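Ferric-siderophore receptor protein (Streptomyces coelicolor, PDB 2X4L) probably binds ferric siderophores outside the cell membrane and hands them on for uptake. Local coordinates at residues N96-L101 / L125-E130; V49-V54 / F69-T74; P111-T116 / P141-S146. All blocks are in the same frame, centred on the assembly; numbering follows the deposited sequence.

Interaction 1: residues N96-L101 / L125-E130; sequences NEWGKL and LWSVPE
Gly99 and Ser127 bring two type II beta turns together, Glu97 to Lys100 and Leu125 to Val128, with their CA atoms 4.2 Å apart. The backbone N of Gly99 donates a nearly straight hydrogen bond to Ser127 OG, 2.9 Å long with 166° at the hydrogen. The same hydroxyl meets water 1, which accepts from Lys100 N and lies within hydrogen-bonding distance of Glu97 O, so one water ties both ends of the 97-100 turn to the serine. At Gly99, phi is positive, and a CB would run into CE3 of the Trp98 indole.

The two tryptophans meet edge-to-face. Trp98 turns the NE1 edge of its five-membered ring onto Trp126; NE1 stands 3.1 Å above the indole plane of Trp126, over its centre, and the planes are inclined at 61°. Trp98 CG lies anti to the backbone N (chi1 -180°), which carries the indole along Ser127, whose CA sits over one face in a CH-pi contact, 3.9 Å from the five-membered ring centroid. The NE1 of Trp126 has another partner, Glu299, and its ring also meets Phe51 edge-to-face. Beyond the turns, Pro129 packs against the other end of segment 96-101: its CD presses on Leu101 CB at a tight 3.5 Å, while its CB and CG lie beside Gly99 O.

The contact joins the loops that follow strands 92-95 and 113-118, at the ends where their chains leave the parallel sheet. With its NE1 pointing into the Trp126 face, Trp98 offers an N-H to pi electrons, and the Glu299 carboxylate at the indole N-H of Trp126 would probably make that pi cloud more electron-rich and the approach more favourable.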
ATOM      1  N   ASN A  96      15.711   6.241  -1.312  1.00 10.04           N
ATOM      2  CA  ASN A  96      14.651   6.807  -2.194  1.00  8.56           C
ATOM      3  C   ASN A  96      14.067   5.751  -3.112  1.00 10.86           C
ATOM      4  O   ASN A  96      13.573   6.076  -4.231  1.00 13.39           O
ATOM      5  CB  ASN A  96      15.180   8.024  -2.993  1.00 10.65           C
ATOM      6  CG  ASN A  96      14.108   9.061  -3.237  1.00 11.26           C
ATOM      7  OD1 ASN A  96      12.914   8.805  -3.099  1.00 10.58           O
ATOM      8  ND2 ASN A  96      14.553  10.267  -3.655  1.00 14.99           N
ATOM      9  N   GLU A  97      14.149   4.500  -2.661  1.00 10.91           N
ATOM     10  CA  GLU A  97      13.621   3.324  -3.368  1.00 12.28           C
ATOM     11  C   GLU A  97      13.446   2.270  -2.252  1.00 10.34           C
ATOM     12  O   GLU A  97      13.984   2.452  -1.130  1.00 10.81           O
ATOM     13  CB  GLU A  97      14.513   2.827  -4.541  1.00 13.75           C
ATOM     14  CG  GLU A  97      15.849   2.413  -4.030  1.00 17.44           C
ATOM     15  CD  GLU A  97      16.866   2.058  -5.128  1.00 30.39           C
ATOM     16  OE1 GLU A  97      16.611   2.418  -6.286  1.00 29.71           O
ATOM     17  OE2 GLU A  97      17.922   1.416  -4.819  1.00 35.02           O
ATOM     18  N   TRP A  98      12.727   1.195  -2.593  1.00 11.25           N
ATOM     19  CA  TRP A  98      12.621   0.092  -1.642  1.00  9.31           C
ATOM     20  C   TRP A  98      14.007  -0.537  -1.353  1.00 10.25           C
ATOM     21  O   TRP A  98      14.914  -0.630  -2.221  1.00 12.29           O
ATOM     22  CB  TRP A  98      11.704  -0.946  -2.229  1.00 13.45           C
ATOM     23  CG  TRP A  98      11.508  -2.151  -1.330  1.00 11.40           C
ATOM     24  CD1 TRP A  98      10.459  -2.354  -0.475  1.00 11.83           C
ATOM     25  CD2 TRP A  98      12.294  -3.364  -1.329  1.00 13.96           C
ATOM     26  NE1 TRP A  98      10.634  -3.592   0.136  1.00 13.05           N
ATOM     27  CE2 TRP A  98      11.741  -4.202  -0.325  1.00 11.59           C
ATOM     28  CE3 TRP A  98      13.489  -3.767  -1.978  1.00 17.19           C
ATOM     29  CZ2 TRP A  98      12.261  -5.520  -0.092  1.00 17.19           C
ATOM     30  CZ3 TRP A  98      14.050  -5.063  -1.655  1.00 18.92           C
ATOM     31  CH2 TRP A  98      13.440  -5.866  -0.721  1.00 18.13           C
ATOM     32  N   GLY A  99      14.200  -0.920  -0.093  1.00  9.45           N
ATOM     33  CA  GLY A  99      15.390  -1.664   0.300  1.00 11.28           C
ATOM     34  C   GLY A  99      16.662  -0.884   0.416  1.00 12.15           C
ATOM     35  O   GLY A  99      17.769  -1.401   0.238  1.00 15.02           O
ATOM     36  N   LYS A 100      16.538   0.407   0.686  1.00 11.34           N
ATOM     37  CA  LYS A 100      17.709   1.287   0.804  1.00 10.40           C
ATOM     38  C   LYS A 100      17.575   2.188   2.037  1.00 10.66           C
ATOM     39  O   LYS A 100      16.531   2.795   2.271  1.00 12.54           O
ATOM     40  CB  LYS A 100      17.711   2.212  -0.427  1.00 15.25           C
ATOM     41  CG  LYS A 100      18.147   1.493  -1.759  1.00 23.39           C
ATOM     42  CD  LYS A 100      19.702   1.629  -1.940  1.00 36.52           C
ATOM     43  CE  LYS A 100      20.289   1.087  -3.290  1.00 42.66           C
ATOM     44  NZ  LYS A 100      20.018  -0.387  -3.386  1.00 44.36           N
ATOM     45  N   LEU A 101      18.621   2.195   2.848  1.00 10.17           N
ATOM     46  CA  LEU A 101      18.547   2.959   4.131  1.00  9.53           C
ATOM     47  C   LEU A 101      19.962   3.233   4.605  1.00 10.53           C
ATOM     48  O   LEU A 101      20.695   2.280   4.968  1.00 13.48           O
ATOM     49  CB  LEU A 101      17.727   2.188   5.194  1.00 11.16           C
ATOM     50  CG  LEU A 101      17.252   2.952   6.446  1.00  9.47           C
ATOM     51  CD1 LEU A 101      16.307   2.081   7.291  1.00 11.46           C
ATOM     52  CD2 LEU A 101      18.474   3.427   7.320  1.00 10.58           C
ATOM     53  N   LEU A 125      11.014  -6.724   8.316  1.00 12.60           N
ATOM     54  CA  LEU A 125      10.721  -5.258   8.271  1.00 11.50           C
ATOM     55  C   LEU A 125      10.779  -4.771   6.824  1.00 11.12           C
ATOM     56  O   LEU A 125      11.853  -4.787   6.197  1.00 12.15           O
ATOM     57  CB  LEU A 125      11.709  -4.479   9.153  1.00 11.96           C
ATOM     58  CG  LEU A 125      11.641  -4.842  10.657  1.00 10.28           C
ATOM     59  CD1 LEU A 125      12.642  -3.979  11.425  1.00 11.61           C
ATOM     60  CD2 LEU A 125      10.217  -4.694  11.169  1.00 13.15           C
ATOM     61  N   TRP A 126       9.630  -4.336   6.304  1.00 10.05           N
ATOM     62  CA  TRP A 126       9.579  -3.984   4.870  1.00  9.68           C
ATOM     63  C   TRP A 126      10.484  -2.813   4.549  1.00  9.93           C
ATOM     64  O   TRP A 126      10.497  -1.758   5.240  1.00  9.49           O
ATOM     65  CB  TRP A 126       8.142  -3.568   4.559  1.00  9.60           C
ATOM     66  CG  TRP A 126       7.883  -3.244   3.085  1.00  9.88           C
ATOM     67  CD1 TRP A 126       7.432  -2.065   2.622  1.00  9.58           C
ATOM     68  CD2 TRP A 126       7.931  -4.142   1.953  1.00  9.10           C
ATOM     69  NE1 TRP A 126       7.191  -2.161   1.252  1.00  9.45           N
ATOM     70  CE2 TRP A 126       7.438  -3.434   0.850  1.00  8.96           C
ATOM     71  CE3 TRP A 126       8.250  -5.521   1.786  1.00  9.77           C
ATOM     72  CZ2 TRP A 126       7.330  -3.991  -0.415  1.00 13.46           C
ATOM     73  CZ3 TRP A 126       8.150  -6.098   0.508  1.00 13.18           C
ATOM     74  CH2 TRP A 126       7.662  -5.328  -0.564  1.00 13.51           C
ATOM     75  N   SER A 127      11.316  -3.030   3.546  1.00  8.79           N
ATOM     76  CA  SER A 127      12.187  -2.028   2.937  1.00  9.03           C
ATOM     77  C   SER A 127      13.468  -1.758   3.734  1.00  9.69           C
ATOM     78  O   SER A 127      14.298  -0.931   3.289  1.00 10.51           O
ATOM     79  CB  SER A 127      11.403  -0.690   2.678  1.00  8.42           C
ATOM     80  OG  SER A 127      12.047   0.079   1.649  1.00  9.80           O
ATOM     81  N   VAL A 128      13.662  -2.397   4.883  1.00  9.87           N
ATOM     82  CA  VAL A 128      14.908  -2.235   5.641  1.00 10.62           C
ATOM     83  C   VAL A 128      15.867  -3.168   4.912  1.00 10.14           C
ATOM     84  O   VAL A 128      15.582  -4.355   4.741  1.00 13.05           O
ATOM     85  CB  VAL A 128      14.729  -2.637   7.121  1.00  8.97           C
ATOM     86  CG1 VAL A 128      16.071  -2.578   7.827  1.00 12.07           C
ATOM     87  CG2 VAL A 128      13.813  -1.646   7.807  1.00 10.42           C
ATOM     88  N   PRO A 129      17.029  -2.642   4.457  1.00 10.81           N
ATOM     89  CA  PRO A 129      17.915  -3.480   3.649  1.00 13.44           C
ATOM     90  C   PRO A 129      18.290  -4.755   4.375  1.00 13.66           C
ATOM     91  O   PRO A 129      18.738  -4.683   5.523  1.00 14.33           O
ATOM     92  CB  PRO A 129      19.105  -2.615   3.359  1.00 14.60           C
ATOM     93  CG  PRO A 129      18.773  -1.239   3.739  1.00 17.35           C
ATOM     94  CD  PRO A 129      17.471  -1.238   4.565  1.00 10.58           C
ATOM     95  N   GLU A 130      18.157  -5.886   3.676  1.00 15.60           N
ATOM     96  CA  GLU A 130      18.536  -7.102   4.284  1.00 16.69           C
ATOM     97  C   GLU A 130      19.983  -7.136   4.692  1.00 17.37           C
ATOM     98  O   GLU A 130      20.267  -7.658   5.742  1.00 17.32           O
ATOM     99  CB  GLU A 130      18.295  -8.222   3.268  1.00 18.52           C
ATOM    100  CG  GLU A 130      18.476  -9.584   3.918  1.00 26.55           C
ATOM    101  CD  GLU A 130      17.241  -9.866   4.795  1.00 37.94           C
ATOM    102  OE1 GLU A 130      16.167  -9.155   4.646  1.00 42.34           O
ATOM    103  OE2 GLU A 130      17.376 -10.778   5.637  1.00 44.95           O
TER
HETATM  104  O   HOH W   1      14.063   1.945   1.557  1.00  6.03           O

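Interaction 2: residues V49-V54 / F69-T74; sequences VAFTGV and FGPTTT
Phe51 and Phe69 form a parallel beta bridge where strands 48-51 and 67-69 run side by side in the five-stranded parallel sheet, just as the first strand passes into helix 52-60 with Phe51 as N-cap residue. Phe69 N donates to Ala50 O, and Thr52 N returns a 2.9 Å bond to Phe69 O, approaching from above the carbonyl plane. The tightly packed part is the Phe69 ring. Its CG sits between the backbone N and the carbonyl carbon (chi1 56°), a torsion that folds the ring back over the neighbouring strand: Phe51 CA stands 3.8 Å above its centre in a CH-pi contact, and Val49 CG1 meets its edge 4.0 Å from CD2. A serine here would probably leave Phe51 CA and Val49 CG1 facing a gap where the ring had covered them.

Contact is sparser toward the end of the 69-74 loop, where Thr73 and Thr74 run on past segment 49-54 into partly exposed positions. Between the two parts, the Phe51 ring reaches Pro71 CD at 4.1 Å from its CE1. A CB at Gly70 would clash with that same CE1. Pro71 O, buried beside Thr52 CG2, has no polar partner in the model. Thr52 OG1 donates to Thr72 OG1 at 2.8 Å, and Thr72 OG1 in turn donates a hydrogen bond to Gly70 O, 2.7 Å away.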
ATOM      1  N   VAL A  49      11.619   7.401  12.693  1.00  9.71           N
ATOM      2  CA  VAL A  49      11.970   7.108  11.302  1.00  9.84           C
ATOM      3  C   VAL A  49      11.038   6.071  10.775  1.00 10.09           C
ATOM      4  O   VAL A  49      10.730   5.119  11.488  1.00 11.66           O
ATOM      5  CB  VAL A  49      13.449   6.655  11.231  1.00 10.47           C
ATOM      6  CG1 VAL A  49      13.834   6.100   9.860  1.00 10.52           C
ATOM      7  CG2 VAL A  49      14.402   7.813  11.662  1.00 10.22           C
ATOM      8  N   ALA A  50      10.527   6.271   9.585  1.00  8.71           N
ATOM      9  CA  ALA A  50       9.540   5.316   9.068  1.00  9.43           C
ATOM     10  C   ALA A  50       9.696   5.025   7.579  1.00  8.39           C
ATOM     11  O   ALA A  50      10.141   5.902   6.809  1.00 10.06           O
ATOM     12  CB  ALA A  50       8.123   5.902   9.320  1.00 10.56           C
ATOM     13  N   PHE A  51       9.229   3.873   7.144  1.00  7.87           N
ATOM     14  CA  PHE A  51       9.074   3.614   5.739  1.00  7.24           C
ATOM     15  C   PHE A  51       8.199   4.777   5.195  1.00  8.31           C
ATOM     16  O   PHE A  51       7.254   5.206   5.857  1.00  9.27           O
ATOM     17  CB  PHE A  51       8.355   2.271   5.565  1.00  8.92           C
ATOM     18  CG  PHE A  51       8.043   1.985   4.121  1.00  7.20           C
ATOM     19  CD1 PHE A  51       9.088   1.730   3.245  1.00  8.38           C
ATOM     20  CD2 PHE A  51       6.731   1.908   3.682  1.00  8.97           C
ATOM     21  CE1 PHE A  51       8.842   1.508   1.899  1.00  8.92           C
ATOM     22  CE2 PHE A  51       6.481   1.679   2.323  1.00 10.31           C
ATOM     23  CZ  PHE A  51       7.545   1.465   1.416  1.00  7.33           C
ATOM     24  N   THR A  52       8.544   5.224   3.967  1.00  8.23           N
ATOM     25  CA  THR A  52       7.849   6.399   3.452  1.00  8.29           C
ATOM     26  C   THR A  52       6.318   6.254   3.582  1.00  9.03           C
ATOM     27  O   THR A  52       5.647   7.198   3.972  1.00  8.58           O
ATOM     28  CB  THR A  52       8.250   6.622   2.033  1.00  8.84           C
ATOM     29  OG1 THR A  52       9.669   6.844   2.079  1.00 10.80           O
ATOM     30  CG2 THR A  52       7.543   7.895   1.476  1.00 10.33           C
ATOM     31  N   GLY A  53       5.753   5.091   3.191  1.00  7.42           N
ATOM     32  CA  GLY A  53       4.273   4.946   3.208  1.00  8.08           C
ATOM     33  C   GLY A  53       3.717   5.017   4.616  1.00  8.85           C
ATOM     34  O   GLY A  53       2.535   5.426   4.775  1.00 10.06           O
ATOM     35  N   VAL A  54       4.471   4.565   5.597  1.00  7.90           N
ATOM     36  CA  VAL A  54       4.049   4.671   7.005  1.00  8.79           C
ATOM     37  C   VAL A  54       4.153   6.118   7.488  1.00  9.91           C
ATOM     38  O   VAL A  54       3.217   6.700   8.093  1.00 10.26           O
ATOM     39  CB  VAL A  54       4.888   3.732   7.900  1.00  8.35           C
ATOM     40  CG1 VAL A  54       4.601   4.009   9.405  1.00 11.40           C
ATOM     41  CG2 VAL A  54       4.527   2.284   7.532  1.00 10.76           C
ATOM     42  N   PHE A  69      12.431   6.191   4.598  1.00  7.83           N
ATOM     43  CA  PHE A  69      13.119   5.366   3.616  1.00  8.17           C
ATOM     44  C   PHE A  69      12.070   4.658   2.778  1.00  7.85           C
ATOM     45  O   PHE A  69      11.087   4.097   3.264  1.00  8.96           O
ATOM     46  CB  PHE A  69      14.075   4.341   4.344  1.00  9.13           C
ATOM     47  CG  PHE A  69      13.426   3.466   5.350  1.00  8.15           C
ATOM     48  CD1 PHE A  69      13.025   2.177   5.005  1.00  8.89           C
ATOM     49  CD2 PHE A  69      13.116   3.921   6.643  1.00  8.52           C
ATOM     50  CE1 PHE A  69      12.394   1.299   5.913  1.00  9.57           C
ATOM     51  CE2 PHE A  69      12.507   3.048   7.604  1.00  8.31           C
ATOM     52  CZ  PHE A  69      12.126   1.732   7.207  1.00  9.21           C
ATOM     53  N   GLY A  70      12.327   4.697   1.453  1.00  7.55           N
ATOM     54  CA  GLY A  70      11.368   4.107   0.500  1.00  7.50           C
ATOM     55  C   GLY A  70      11.230   5.076  -0.651  1.00 10.12           C
ATOM     56  O   GLY A  70      11.842   6.121  -0.707  1.00 10.13           O
ATOM     57  N   PRO A  71      10.394   4.682  -1.623  1.00  8.11           N
ATOM     58  CA  PRO A  71      10.120   5.591  -2.730  1.00  9.06           C
ATOM     59  C   PRO A  71       9.525   6.869  -2.187  1.00  9.74           C
ATOM     60  O   PRO A  71       8.436   6.857  -1.643  1.00 11.73           O
ATOM     61  CB  PRO A  71       9.078   4.796  -3.582  1.00  9.60           C
ATOM     62  CG  PRO A  71       9.269   3.394  -3.181  1.00  9.92           C
ATOM     63  CD  PRO A  71       9.580   3.448  -1.674  1.00  9.84           C
ATOM     64  N   THR A  72      10.253   8.005  -2.347  1.00  9.34           N
ATOM     65  CA  THR A  72       9.866   9.250  -1.689  1.00  8.43           C
ATOM     66  C   THR A  72       9.657  10.396  -2.654  1.00  9.62           C
ATOM     67  O   THR A  72       8.688  11.139  -2.515  1.00 10.79           O
ATOM     68  CB  THR A  72      10.886   9.613  -0.610  1.00  8.93           C
ATOM     69  OG1 THR A  72      11.022   8.508   0.313  1.00  9.50           O
ATOM     70  CG2 THR A  72      10.295  10.822   0.218  1.00 10.32           C
ATOM     71  N   THR A  73      10.628  10.559  -3.608  1.00 10.81           N
ATOM     72  CA  THR A  73      10.423  11.555  -4.652  1.00 11.41           C
ATOM     73  C   THR A  73      10.610  10.888  -5.996  1.00 12.78           C
ATOM     74  O   THR A  73      11.245   9.818  -6.133  1.00 12.92           O
ATOM     75  CB  THR A  73      11.384  12.713  -4.583  1.00 12.56           C
ATOM     76  OG1 THR A  73      12.747  12.227  -4.678  1.00 12.71           O
ATOM     77  CG2 THR A  73      11.163  13.517  -3.295  1.00 13.81           C
ATOM     78  N   THR A  74      10.009  11.499  -6.981  1.00 15.90           N
ATOM     79  CA  THR A  74      10.176  11.090  -8.378  1.00 17.69           C
ATOM     80  C   THR A  74      11.370  11.828  -8.968  1.00 18.03           C
ATOM     81  O   THR A  74      11.980  12.768  -8.373  1.00 17.82           O
ATOM     82  CB  THR A  74       8.915  11.414  -9.190  1.00 18.28           C
ATOM     83  OG1 THR A  74       8.966  12.830  -9.436  1.00 24.82           O
ATOM     84  CG2 THR A  74       7.648  10.960  -8.469  1.00 21.49           C
TER

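Interaction 3: residues P111-T116 / P141-S146; sequences PEVLIT and PSVAIS
Leu114 N to Pro141 O opens a ladder of four backbone hydrogen bonds between strands 113-118 and 142-146, the parallel pair of a beta-alpha-beta unit whose connecting helix is 133-139. Leu114 O accepts from Val143 N at 2.8 Å, the shortest of the four; Thr116 N then donates to Val143 O, and Thr116 O takes Ile145 N at 3.0 Å. Segment 111-116 thus bonds through Leu114 and Thr116, while Val113 O and the backbone of Ile115 bond to strand 48-51 on the other side. The strand axes approach to 4.7 Å and run at 14° to each other. Each of these carbonyl oxygens also receives a CA-H from the facing strand, the straightest from Ala144 CA to Thr116 O, with 151° at the hydrogen.

Outside the ladder, Val143 shares one face of the sheet with Ile115. Its CG2 meets Val113 CG2 at 3.9 Å and its CG1 lies near Ile115 CG2, while Leu162 of helix 153-165 packs against both Ile115 and Val143. Leu114, Ser142, Thr116 and Ala144 occupy the opposite face, where Leu114 CD2 touches Ser142 CB at 4.1 Å. The hydroxyls here are bonded beyond the pair: Ser142 OG, set between its backbone N and carbonyl carbon (chi1 56°), to Arg35, and Thr116 OG1 to the Trp126 carbonyl. Ser142 CB lies beside Leu114 O. Where the strands begin, the ring of Pro141 rests on the Glu112 carbonyl, its CD 3.3 Å from Glu112 O.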
ATOM      1  N   PRO A 111      17.656   8.437  16.185  1.00 10.97           N
ATOM      2  CA  PRO A 111      16.353   7.815  16.070  1.00 11.12           C
ATOM      3  C   PRO A 111      15.900   7.180  17.370  1.00 10.22           C
ATOM      4  O   PRO A 111      16.710   6.566  18.112  1.00 12.06           O
ATOM      5  CB  PRO A 111      16.547   6.721  14.986  1.00 10.73           C
ATOM      6  CG  PRO A 111      18.001   6.381  15.107  1.00 10.58           C
ATOM      7  CD  PRO A 111      18.678   7.683  15.439  1.00 10.60           C
ATOM      8  N   GLU A 112      14.614   7.293  17.655  1.00 10.67           N
ATOM      9  CA  GLU A 112      13.997   6.720  18.882  1.00 11.13           C
ATOM     10  C   GLU A 112      13.110   5.506  18.572  1.00 13.12           C
ATOM     11  O   GLU A 112      12.896   4.647  19.404  1.00 12.75           O
ATOM     12  CB  GLU A 112      13.249   7.786  19.693  1.00 12.64           C
ATOM     13  CG  GLU A 112      14.252   8.731  20.399  1.00 13.28           C
ATOM     14  CD  GLU A 112      13.650  10.004  20.825  1.00 19.81           C
ATOM     15  OE1 GLU A 112      12.741  10.571  20.228  1.00 18.88           O
ATOM     16  OE2 GLU A 112      14.232  10.537  21.808  1.00 28.46           O
ATOM     17  N   VAL A 113      12.583   5.426  17.355  1.00 10.59           N
ATOM     18  CA  VAL A 113      11.818   4.232  16.927  1.00 12.54           C
ATOM     19  C   VAL A 113      11.837   4.271  15.413  1.00 10.42           C
ATOM     20  O   VAL A 113      11.796   5.320  14.776  1.00 11.09           O
ATOM     21  CB  VAL A 113      10.330   4.262  17.524  1.00 11.47           C
ATOM     22  CG1 VAL A 113       9.506   5.438  16.901  1.00 12.94           C
ATOM     23  CG2 VAL A 113       9.627   2.902  17.362  1.00 12.26           C
ATOM     24  N   LEU A 114      11.884   3.082  14.840  1.00  9.37           N
ATOM     25  CA  LEU A 114      11.700   2.845  13.373  1.00  9.50           C
ATOM     26  C   LEU A 114      10.366   2.123  13.183  1.00  9.92           C
ATOM     27  O   LEU A 114      10.013   1.173  13.898  1.00 10.63           O
ATOM     28  CB  LEU A 114      12.861   1.961  12.899  1.00  8.69           C
ATOM     29  CG  LEU A 114      12.787   1.671  11.407  1.00  9.57           C
ATOM     30  CD1 LEU A 114      14.196   1.606  10.765  1.00 11.37           C
ATOM     31  CD2 LEU A 114      12.049   0.334  11.129  1.00 11.92           C
ATOM     32  N   ILE A 115       9.605   2.583  12.195  1.00 10.54           N
ATOM     33  CA  ILE A 115       8.223   2.039  12.001  1.00  9.17           C
ATOM     34  C   ILE A 115       8.086   1.647  10.515  1.00 10.33           C
ATOM     35  O   ILE A 115       8.349   2.497   9.640  1.00 10.64           O
ATOM     36  CB  ILE A 115       7.158   3.096  12.376  1.00 10.07           C
ATOM     37  CG1 ILE A 115       7.482   3.740  13.753  1.00 10.51           C
ATOM     38  CG2 ILE A 115       5.714   2.424  12.315  1.00  9.89           C
ATOM     39  CD1 ILE A 115       6.344   4.725  14.189  1.00 13.19           C
ATOM     40  N   THR A 116       7.650   0.447  10.256  1.00  9.69           N
ATOM     41  CA  THR A 116       7.385   0.033   8.890  1.00  8.22           C
ATOM     42  C   THR A 116       6.298  -1.004   8.851  1.00 11.27           C
ATOM     43  O   THR A 116       5.714  -1.354   9.921  1.00 11.97           O
ATOM     44  CB  THR A 116       8.713  -0.455   8.263  1.00  9.80           C
ATOM     45  OG1 THR A 116       8.516  -0.631   6.829  1.00  9.51           O
ATOM     46  CG2 THR A 116       9.272  -1.792   8.875  1.00 10.71           C
ATOM     47  N   PRO A 141      14.577   0.721  18.612  1.00 11.56           N
ATOM     48  CA  PRO A 141      13.625  -0.345  18.504  1.00 11.06           C
ATOM     49  C   PRO A 141      12.741  -0.108  17.246  1.00 11.53           C
ATOM     50  O   PRO A 141      12.609   1.031  16.726  1.00 10.93           O
ATOM     51  CB  PRO A 141      12.734  -0.214  19.798  1.00 13.66           C
ATOM     52  CG  PRO A 141      12.904   1.190  20.104  1.00 14.67           C
ATOM     53  CD  PRO A 141      14.244   1.637  19.717  1.00 12.05           C
ATOM     54  N   SER A 142      12.082  -1.179  16.839  1.00 12.07           N
ATOM     55  CA  SER A 142      11.178  -1.117  15.714  1.00 12.02           C
ATOM     56  C   SER A 142       9.765  -1.544  16.030  1.00 12.00           C
ATOM     57  O   SER A 142       9.520  -2.372  16.981  1.00 11.73           O
ATOM     58  CB  SER A 142      11.699  -1.996  14.540  1.00 12.87           C
ATOM     59  OG  SER A 142      11.884  -3.343  15.004  1.00 14.20           O
ATOM     60  N   VAL A 143       8.865  -1.066  15.182  1.00 10.70           N
ATOM     61  CA  VAL A 143       7.436  -1.379  15.268  1.00 10.78           C
ATOM     62  C   VAL A 143       7.012  -1.765  13.838  1.00 10.88           C
ATOM     63  O   VAL A 143       7.301  -1.011  12.869  1.00 12.57           O
ATOM     64  CB  VAL A 143       6.630  -0.100  15.721  1.00 12.22           C
ATOM     65  CG1 VAL A 143       5.152  -0.320  15.452  1.00 15.71           C
ATOM     66  CG2 VAL A 143       6.849   0.224  17.198  1.00 13.40           C
ATOM     67  N   ALA A 144       6.444  -2.958  13.697  1.00 12.02           N
ATOM     68  CA  ALA A 144       5.935  -3.402  12.401  1.00 12.49           C
ATOM     69  C   ALA A 144       4.375  -3.487  12.455  1.00 12.71           C
ATOM     70  O   ALA A 144       3.805  -4.110  13.346  1.00 12.90           O
ATOM     71  CB  ALA A 144       6.503  -4.730  12.054  1.00 13.30           C
ATOM     72  N   ILE A 145       3.747  -2.991  11.425  1.00 12.26           N
ATOM     73  CA  ILE A 145       2.344  -3.106  11.186  1.00 12.68           C
ATOM     74  C   ILE A 145       2.111  -4.065  10.045  1.00 13.10           C
ATOM     75  O   ILE A 145       2.663  -3.918   8.961  1.00 12.00           O
ATOM     76  CB  ILE A 145       1.679  -1.794  10.894  1.00 10.40           C
ATOM     77  CG1 ILE A 145       1.909  -0.761  12.059  1.00 13.80           C
ATOM     78  CG2 ILE A 145       0.142  -1.979  10.658  1.00 13.21           C
ATOM     79  CD1 ILE A 145       1.302  -1.247  13.412  1.00 15.92           C
ATOM     80  N   SER A 146       1.407  -5.152  10.320  1.00 11.78           N
ATOM     81  CA  SER A 146       1.235  -6.212   9.307  1.00 11.16           C
ATOM     82  C   SER A 146       0.182  -5.901   8.263  1.00 11.47           C
ATOM     83  O   SER A 146      -0.916  -5.461   8.530  1.00 12.91           O
ATOM     84  CB  SER A 146       0.877  -7.576   9.943  1.00 11.17           C
ATOM     85  OG  SER A 146       0.784  -8.541   8.847  1.00 13.82           O
TER

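Overall arrangement
From the N terminus, interaction 2 comes first: strand 48-51 leads into helix 52-60, and the chain returns at 69-74 to close the loop. Interaction 1 opens later, at 96-101 after strand 92-95, but before 125-130 closes it the chain has entered interaction 3 at 111-116, which closes only at 141-146. Interactions 1 and 3 therefore cross, while interaction 2 precedes both. Strands 48-51 and 113-118 are sheet neighbours, joining interactions 2 and 3 through Val49 and Ile115. Asn96 links interaction 1 to Thr72 and Thr73, and the Trp126 carbonyl links it to Thr116. Together they tie the parallel sheet to three of the loops leaving its strands.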